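Long-range contact in methane monooxygenase regulatory protein B (Methylococcus capsulatus, PDB 4GAM), which regulates soluble methane monooxygenase, probably by binding the hydroxylase component and tuning its reaction with oxygen and methane: residues S2-G14 with P66-K80. Sequence-based numbering, arbitrary orientation.
Sequences SVNSNAYDAGIMG and PTVNVEDRAGYWWIK
Tyr8, with Arg73 over one ring face and its edge turned to Trp78, carries a mixed aromatic and polar contact in which the irregular N-terminal tail 2-14 crosses one face of the antiparallel hairpin 69-72/76-80. The guanidinium of Arg73 lies flat over the phenol, its CZ 3.6 Å from the ring centroid of Tyr8 with planes 16° apart: cation-pi stacking. CG anti to the backbone N (chi1 -172°) carries the phenol out under Arg73 and turns its edge, through CD2, to the indole face of Trp78, planes at 71°. CB of Tyr8 adds a CH-pi contact 4.0 Å from the centroid of the six-membered ring of Trp78. Glu71 holds the Tyr8 amide: its OE1 accepts a nearly straight hydrogen bond from Tyr8 N (2.7 Å) from above the carboxylate plane. Asn6 ND2 donates to Thr67 O (2.9 Å) in the carbonyl plane, and also bonds Asn82, while CB of Asn6 packs 3.7 Å from CG of Lys80. Tyr8 OH hydrogen-bonds, and Arg73 NH1 salt-bridges, acidic side chains of another protein's chain, consistent with a docking surface. Strand 76-82 pairs with strand 37-43, Val3 touches Lys61 of helix 46-63, and Ile12 packs on Phe20, Gln23 and Phe24 of helix 18-25.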
ATOM      1  N   SER D   2      -2.210  20.261 -34.886  1.00 85.01           N
ATOM      2  CA  SER D   2      -1.424  20.285 -33.662  1.00 83.06           C
ATOM      3  C   SER D   2      -2.132  19.509 -32.557  1.00 89.25           C
ATOM      4  O   SER D   2      -1.495  18.989 -31.645  1.00 85.87           O
ATOM      5  CB  SER D   2      -1.183  21.730 -33.223  1.00 84.61           C
ATOM      6  OG  SER D   2      -2.383  22.483 -33.245  1.00 84.86           O
ATOM      7  N   VAL D   3      -3.457  19.443 -32.644  1.00 93.43           N
ATOM      8  CA  VAL D   3      -4.255  18.712 -31.662  1.00 88.30           C
ATOM      9  C   VAL D   3      -5.188  17.704 -32.331  1.00 91.04           C
ATOM     10  O   VAL D   3      -5.517  16.667 -31.755  1.00 97.09           O
ATOM     11  CB  VAL D   3      -5.047  19.664 -30.747  1.00 86.62           C
ATOM     12  CG1 VAL D   3      -4.216  20.032 -29.536  1.00 85.72           C
ATOM     13  CG2 VAL D   3      -5.453  20.909 -31.509  1.00 86.48           C
ATOM     14  N   ASN D   4      -5.614  18.015 -33.549  1.00 88.26           N
ATOM     15  CA  ASN D   4      -6.295  17.030 -34.378  1.00 79.74           C
ATOM     16  C   ASN D   4      -5.293  16.433 -35.358  1.00 78.87           C
ATOM     17  O   ASN D   4      -5.526  15.375 -35.939  1.00 82.98           O
ATOM     18  CB  ASN D   4      -7.478  17.648 -35.129  1.00 73.38           C
ATOM     19  CG  ASN D   4      -8.456  16.599 -35.648  1.00 70.09           C
ATOM     20  OD1 ASN D   4      -8.696  15.583 -34.998  1.00 69.38           O
ATOM     21  ND2 ASN D   4      -9.022  16.844 -36.824  1.00 69.14           N
ATOM     22  N   SER D   5      -4.172  17.126 -35.538  1.00 73.38           N
ATOM     23  CA  SER D   5      -3.086  16.617 -36.369  1.00 65.69           C
ATOM     24  C   SER D   5      -2.329  15.533 -35.610  1.00 56.06           C
ATOM     25  O   SER D   5      -1.842  14.568 -36.200  1.00 53.24           O
ATOM     26  CB  SER D   5      -2.131  17.745 -36.757  1.00 62.06           C
ATOM     27  OG  SER D   5      -2.829  18.965 -36.944  1.00 59.60           O
ATOM     28  N   ASN D   6      -2.230  15.707 -34.296  1.00 47.61           N
ATOM     29  CA  ASN D   6      -1.648  14.689 -33.433  1.00 46.67           C
ATOM     30  C   ASN D   6      -2.729  13.781 -32.861  1.00 38.84           C
ATOM     31  O   ASN D   6      -2.507  13.081 -31.874  1.00 38.63           O
ATOM     32  CB  ASN D   6      -0.837  15.326 -32.302  1.00 56.34           C
ATOM     33  CG  ASN D   6       0.427  16.005 -32.797  1.00 52.80           C
ATOM     34  OD1 ASN D   6       1.031  15.579 -33.784  1.00 49.54           O
ATOM     35  ND2 ASN D   6       0.837  17.064 -32.110  1.00 33.09           N
ATOM     36  N   ALA D   7      -3.903  13.803 -33.483  1.00 39.47           N
ATOM     37  CA  ALA D   7      -4.979  12.913 -33.078  1.00 43.13           C
ATOM     38  C   ALA D   7      -4.615  11.461 -33.355  1.00 51.35           C
ATOM     39  O   ALA D   7      -3.845  11.159 -34.271  1.00 50.50           O
ATOM     40  CB  ALA D   7      -6.270  13.274 -33.776  1.00 32.38           C
ATOM     41  N   TYR D   8      -5.173  10.568 -32.545  1.00 55.47           N
ATOM     42  CA  TYR D   8      -4.971   9.135 -32.709  1.00 50.62           C
ATOM     43  C   TYR D   8      -5.489   8.676 -34.075  1.00 56.19           C
ATOM     44  O   TYR D   8      -4.974   7.717 -34.650  1.00 47.96           O
ATOM     45  CB  TYR D   8      -5.678   8.380 -31.574  1.00 37.33           C
ATOM     46  CG  TYR D   8      -5.390   6.893 -31.503  1.00 42.87           C
ATOM     47  CD1 TYR D   8      -6.005   6.001 -32.378  1.00 49.06           C
ATOM     48  CD2 TYR D   8      -4.530   6.376 -30.538  1.00 43.99           C
ATOM     49  CE1 TYR D   8      -5.756   4.649 -32.317  1.00 50.27           C
ATOM     50  CE2 TYR D   8      -4.276   5.018 -30.465  1.00 44.00           C
ATOM     51  CZ  TYR D   8      -4.894   4.161 -31.360  1.00 45.86           C
ATOM     52  OH  TYR D   8      -4.656   2.808 -31.303  1.00 44.80           O
ATOM     53  N   ASP D   9      -6.500   9.370 -34.596  1.00 61.87           N
ATOM     54  CA  ASP D   9      -7.117   8.980 -35.865  1.00 52.08           C
ATOM     55  C   ASP D   9      -6.944   9.968 -37.022  1.00 47.29           C
ATOM     56  O   ASP D   9      -7.905  10.270 -37.734  1.00 30.70           O
ATOM     57  CB  ASP D   9      -8.599   8.644 -35.673  1.00 54.90           C
ATOM     58  CG  ASP D   9      -8.807   7.360 -34.896  1.00 63.00           C
ATOM     59  OD1 ASP D   9      -7.831   6.597 -34.745  1.00 62.84           O
ATOM     60  OD2 ASP D   9      -9.944   7.109 -34.443  1.00 69.44           O
ATOM     61  N   ALA D  10      -5.719  10.452 -37.213  1.00 40.38           N
ATOM     62  CA  ALA D  10      -5.376  11.247 -38.390  1.00 40.30           C
ATOM     63  C   ALA D  10      -5.066  10.292 -39.535  1.00 40.86           C
ATOM     64  O   ALA D  10      -4.803   9.117 -39.294  1.00 47.77           O
ATOM     65  CB  ALA D  10      -4.183  12.133 -38.102  1.00 30.24           C
ATOM     66  N   GLY D  11      -5.100  10.792 -40.771  1.00 33.62           N
ATOM     67  CA  GLY D  11      -4.841   9.971 -41.946  1.00 42.53           C
ATOM     68  C   GLY D  11      -3.557   9.162 -41.823  1.00 61.51           C
ATOM     69  O   GLY D  11      -2.533   9.692 -41.386  1.00 61.73           O
ATOM     70  N   ILE D  12      -3.593   7.887 -42.210  1.00 63.31           N
ATOM     71  CA  ILE D  12      -4.740   7.290 -42.891  1.00 61.88           C
ATOM     72  C   ILE D  12      -5.772   6.628 -41.976  1.00 54.65           C
ATOM     73  O   ILE D  12      -6.625   5.877 -42.448  1.00 55.32           O
ATOM     74  CB  ILE D  12      -4.279   6.237 -43.917  1.00 74.24           C
ATOM     75  CG1 ILE D  12      -3.542   5.099 -43.207  1.00 71.78           C
ATOM     76  CG2 ILE D  12      -3.406   6.880 -44.988  1.00 79.81           C
ATOM     77  CD1 ILE D  12      -3.225   3.928 -44.111  1.00 74.44           C
ATOM     78  N   MET D  13      -5.703   6.894 -40.677  1.00 60.39           N
ATOM     79  CA  MET D  13      -6.761   6.434 -39.785  1.00 60.34           C
ATOM     80  C   MET D  13      -8.011   7.247 -40.094  1.00 69.68           C
ATOM     81  O   MET D  13      -7.929   8.315 -40.702  1.00 77.60           O
ATOM     82  CB  MET D  13      -6.377   6.620 -38.320  1.00 49.44           C
ATOM     83  CG  MET D  13      -4.957   6.224 -37.967  1.00 33.00           C
ATOM     84  SD  MET D  13      -4.889   4.751 -36.931  1.00 38.31           S
ATOM     85  CE  MET D  13      -4.226   3.584 -38.112  1.00 32.71           C
ATOM     86  N   GLY D  14      -9.172   6.751 -39.684  1.00 67.57           N
ATOM     87  CA  GLY D  14     -10.418   7.407 -40.038  1.00 68.78           C
ATOM     88  C   GLY D  14     -10.860   6.991 -41.428  1.00 65.89           C
ATOM     89  O   GLY D  14     -11.953   7.336 -41.877  1.00 72.48           O
ATOM     90  N   PRO D  66       1.435  24.143 -27.540  1.00 50.39           N
ATOM     91  CA  PRO D  66       0.060  24.171 -28.062  1.00 44.84           C
ATOM     92  C   PRO D  66      -0.289  22.963 -28.927  1.00 43.83           C
ATOM     93  O   PRO D  66      -1.385  22.916 -29.493  1.00 35.39           O
ATOM     94  CB  PRO D  66       0.036  25.441 -28.924  1.00 49.75           C
ATOM     95  CG  PRO D  66       1.201  26.251 -28.462  1.00 60.01           C
ATOM     96  CD  PRO D  66       2.241  25.254 -28.071  1.00 57.05           C
ATOM     97  N   THR D  67       0.627  22.005 -29.023  1.00 46.41           N
ATOM     98  CA  THR D  67       0.434  20.843 -29.879  1.00 45.17           C
ATOM     99  C   THR D  67       0.204  19.558 -29.085  1.00 46.43           C
ATOM    100  O   THR D  67       0.211  18.466 -29.654  1.00 51.94           O
ATOM    101  CB  THR D  67       1.639  20.630 -30.821  1.00 48.23           C
ATOM    102  OG1 THR D  67       2.778  20.209 -30.058  1.00 52.48           O
ATOM    103  CG2 THR D  67       1.976  21.915 -31.571  1.00 41.05           C
ATOM    104  N   VAL D  68       0.009  19.676 -27.774  1.00 38.70           N
ATOM    105  CA  VAL D  68      -0.211  18.485 -26.957  1.00 39.36           C
ATOM    106  C   VAL D  68      -1.656  18.005 -27.035  1.00 36.21           C
ATOM    107  O   VAL D  68      -2.585  18.701 -26.621  1.00 34.42           O
ATOM    108  CB  VAL D  68       0.227  18.672 -25.483  1.00 44.29           C
ATOM    109  CG1 VAL D  68      -0.318  19.960 -24.910  1.00 49.43           C
ATOM    110  CG2 VAL D  68      -0.223  17.486 -24.643  1.00 46.98           C
ATOM    111  N   ASN D  69      -1.837  16.810 -27.585  1.00 31.57           N
ATOM    112  CA  ASN D  69      -3.161  16.224 -27.718  1.00 34.96           C
ATOM    113  C   ASN D  69      -3.310  14.968 -26.878  1.00 45.39           C
ATOM    114  O   ASN D  69      -2.632  13.968 -27.115  1.00 52.54           O
ATOM    115  CB  ASN D  69      -3.470  15.910 -29.181  1.00 37.94           C
ATOM    116  CG  ASN D  69      -4.756  15.124 -29.349  1.00 52.82           C
ATOM    117  OD1 ASN D  69      -4.740  13.894 -29.436  1.00 54.89           O
ATOM    118  ND2 ASN D  69      -5.881  15.830 -29.394  1.00 60.39           N
ATOM    119  N   VAL D  70      -4.195  15.028 -25.890  1.00 46.85           N
ATOM    120  CA  VAL D  70      -4.515  13.864 -25.075  1.00 52.93           C
ATOM    121  C   VAL D  70      -5.880  13.303 -25.481  1.00 54.02           C
ATOM    122  O   VAL D  70      -6.812  14.054 -25.774  1.00 52.61           O
ATOM    123  CB  VAL D  70      -4.448  14.191 -23.551  1.00 37.64           C
ATOM    124  CG1 VAL D  70      -4.257  15.683 -23.328  1.00 27.06           C
ATOM    125  CG2 VAL D  70      -5.679  13.671 -22.805  1.00 32.34           C
ATOM    126  N   GLU D  71      -5.984  11.979 -25.535  1.00 53.26           N
ATOM    127  CA  GLU D  71      -7.246  11.334 -25.869  1.00 47.36           C
ATOM    128  C   GLU D  71      -7.579  10.240 -24.866  1.00 42.48           C
ATOM    129  O   GLU D  71      -6.688   9.554 -24.359  1.00 50.68           O
ATOM    130  CB  GLU D  71      -7.204  10.753 -27.282  1.00 47.00           C
ATOM    131  CG  GLU D  71      -7.073  11.788 -28.381  1.00 48.22           C
ATOM    132  CD  GLU D  71      -7.419  11.222 -29.741  1.00 58.71           C
ATOM    133  OE1 GLU D  71      -6.822  11.663 -30.746  1.00 59.58           O
ATOM    134  OE2 GLU D  71      -8.295  10.332 -29.805  1.00 64.91           O
ATOM    135  N   ASP D  72      -8.866  10.079 -24.581  1.00 28.93           N
ATOM    136  CA  ASP D  72      -9.306   9.076 -23.624  1.00 30.99           C
ATOM    137  C   ASP D  72      -9.336   7.686 -24.240  1.00 42.69           C
ATOM    138  O   ASP D  72      -9.886   7.485 -25.325  1.00 42.40           O
ATOM    139  CB  ASP D  72     -10.687   9.422 -23.071  1.00 30.21           C
ATOM    140  CG  ASP D  72     -11.198   8.384 -22.087  1.00 40.60           C
ATOM    141  OD1 ASP D  72     -10.383   7.849 -21.301  1.00 33.01           O
ATOM    142  OD2 ASP D  72     -12.415   8.103 -22.102  1.00 52.97           O
ATOM    143  N   ARG D  73      -8.733   6.733 -23.539  1.00 52.69           N
ATOM    144  CA  ARG D  73      -8.824   5.328 -23.909  1.00 58.43           C
ATOM    145  C   ARG D  73      -9.464   4.570 -22.752  1.00 62.55           C
ATOM    146  O   ARG D  73     -10.305   5.115 -22.040  1.00 56.20           O
ATOM    147  CB  ARG D  73      -7.440   4.766 -24.239  1.00 49.00           C
ATOM    148  CG  ARG D  73      -6.689   5.569 -25.300  1.00 47.26           C
ATOM    149  CD  ARG D  73      -6.507   4.772 -26.582  1.00 46.74           C
ATOM    150  NE  ARG D  73      -7.171   5.381 -27.732  1.00 48.69           N
ATOM    151  CZ  ARG D  73      -7.507   4.721 -28.836  1.00 44.43           C
ATOM    152  NH1 ARG D  73      -7.252   3.424 -28.941  1.00 38.62           N
ATOM    153  NH2 ARG D  73      -8.107   5.356 -29.833  1.00 43.15           N
ATOM    154  N   ALA D  74      -9.068   3.317 -22.559  1.00 73.16           N
ATOM    155  CA  ALA D  74      -9.615   2.521 -21.469  1.00 81.12           C
ATOM    156  C   ALA D  74      -9.150   3.050 -20.122  1.00 71.38           C
ATOM    157  O   ALA D  74      -9.796   3.906 -19.514  1.00 67.19           O
ATOM    158  CB  ALA D  74      -9.208   1.077 -21.621  1.00 92.64           C
ATOM    159  N   GLY D  75      -8.019   2.531 -19.660  1.00 59.45           N
ATOM    160  CA  GLY D  75      -7.478   2.922 -18.378  1.00 55.08           C
ATOM    161  C   GLY D  75      -6.241   3.783 -18.494  1.00 51.13           C
ATOM    162  O   GLY D  75      -5.449   3.863 -17.555  1.00 55.76           O
ATOM    163  N   TYR D  76      -6.068   4.432 -19.641  1.00 42.70           N
ATOM    164  CA  TYR D  76      -4.923   5.316 -19.818  1.00 46.77           C
ATOM    165  C   TYR D  76      -5.194   6.509 -20.721  1.00 46.26           C
ATOM    166  O   TYR D  76      -6.171   6.535 -21.472  1.00 39.75           O
ATOM    167  CB  TYR D  76      -3.698   4.544 -20.318  1.00 43.38           C
ATOM    168  CG  TYR D  76      -3.799   4.001 -21.728  1.00 36.35           C
ATOM    169  CD1 TYR D  76      -3.396   4.766 -22.819  1.00 32.33           C
ATOM    170  CD2 TYR D  76      -4.265   2.712 -21.964  1.00 25.11           C
ATOM    171  CE1 TYR D  76      -3.468   4.270 -24.100  1.00 44.33           C
ATOM    172  CE2 TYR D  76      -4.341   2.206 -23.239  1.00 51.89           C
ATOM    173  CZ  TYR D  76      -3.941   2.989 -24.307  1.00 51.39           C
ATOM    174  OH  TYR D  76      -4.013   2.487 -25.587  1.00 41.60           O
ATOM    175  N   TRP D  77      -4.308   7.496 -20.634  1.00 54.44           N
ATOM    176  CA  TRP D  77      -4.386   8.682 -21.469  1.00 55.40           C
ATOM    177  C   TRP D  77      -3.340   8.617 -22.567  1.00 47.94           C
ATOM    178  O   TRP D  77      -2.146   8.481 -22.299  1.00 44.15           O
ATOM    179  CB  TRP D  77      -4.186   9.943 -20.628  1.00 46.71           C
ATOM    180  CG  TRP D  77      -5.219  10.109 -19.575  1.00 39.78           C
ATOM    181  CD1 TRP D  77      -5.086   9.835 -18.246  1.00 43.37           C
ATOM    182  CD2 TRP D  77      -6.559  10.573 -19.758  1.00 39.42           C
ATOM    183  NE1 TRP D  77      -6.257  10.112 -17.587  1.00 38.25           N
ATOM    184  CE2 TRP D  77      -7.180  10.561 -18.495  1.00 37.52           C
ATOM    185  CE3 TRP D  77      -7.291  11.002 -20.868  1.00 37.28           C
ATOM    186  CZ2 TRP D  77      -8.500  10.963 -18.309  1.00 37.66           C
ATOM    187  CZ3 TRP D  77      -8.601  11.397 -20.684  1.00 35.86           C
ATOM    188  CH2 TRP D  77      -9.194  11.375 -19.414  1.00 38.66           C
ATOM    189  N   TRP D  78      -3.797   8.706 -23.807  1.00 45.32           N
ATOM    190  CA  TRP D  78      -2.897   8.714 -24.944  1.00 48.61           C
ATOM    191  C   TRP D  78      -2.562  10.162 -25.294  1.00 42.55           C
ATOM    192  O   TRP D  78      -3.383  10.876 -25.864  1.00 41.10           O
ATOM    193  CB  TRP D  78      -3.544   7.986 -26.122  1.00 47.86           C
ATOM    194  CG  TRP D  78      -2.658   7.811 -27.314  1.00 41.20           C
ATOM    195  CD1 TRP D  78      -1.789   6.782 -27.553  1.00 32.77           C
ATOM    196  CD2 TRP D  78      -2.572   8.683 -28.445  1.00 43.31           C
ATOM    197  NE1 TRP D  78      -1.163   6.966 -28.762  1.00 26.03           N
ATOM    198  CE2 TRP D  78      -1.625   8.124 -29.330  1.00 47.14           C
ATOM    199  CE3 TRP D  78      -3.201   9.881 -28.794  1.00 39.48           C
ATOM    200  CZ2 TRP D  78      -1.293   8.729 -30.542  1.00 40.28           C
ATOM    201  CZ3 TRP D  78      -2.870  10.478 -29.996  1.00 43.86           C
ATOM    202  CH2 TRP D  78      -1.928   9.900 -30.857  1.00 39.89           C
ATOM    203  N   ILE D  79      -1.359  10.590 -24.924  1.00 42.20           N
ATOM    204  CA  ILE D  79      -0.902  11.954 -25.170  1.00 39.40           C
ATOM    205  C   ILE D  79       0.102  11.985 -26.320  1.00 37.39           C
ATOM    206  O   ILE D  79       0.974  11.123 -26.409  1.00 39.58           O
ATOM    207  CB  ILE D  79      -0.245  12.569 -23.905  1.00 42.11           C
ATOM    208  CG1 ILE D  79      -1.251  12.668 -22.764  1.00 37.18           C
ATOM    209  CG2 ILE D  79       0.325  13.940 -24.188  1.00 41.75           C
ATOM    210  CD1 ILE D  79      -1.073  11.602 -21.719  1.00 33.42           C
ATOM    211  N   LYS D  80      -0.030  12.973 -27.199  1.00 26.05           N
ATOM    212  CA  LYS D  80       0.874  13.122 -28.333  1.00 26.36           C
ATOM    213  C   LYS D  80       1.108  14.597 -28.636  1.00 38.16           C
ATOM    214  O   LYS D  80       0.161  15.354 -28.837  1.00 39.83           O
ATOM    215  CB  LYS D  80       0.304  12.407 -29.560  1.00 39.92           C
ATOM    216  CG  LYS D  80       1.109  12.575 -30.844  1.00 33.41           C
ATOM    217  CD  LYS D  80       0.977  11.331 -31.707  1.00 35.10           C
ATOM    218  CE  LYS D  80       1.595  11.507 -33.079  1.00 38.16           C
ATOM    219  NZ  LYS D  80       1.647  10.210 -33.814  1.00 35.77           N
TER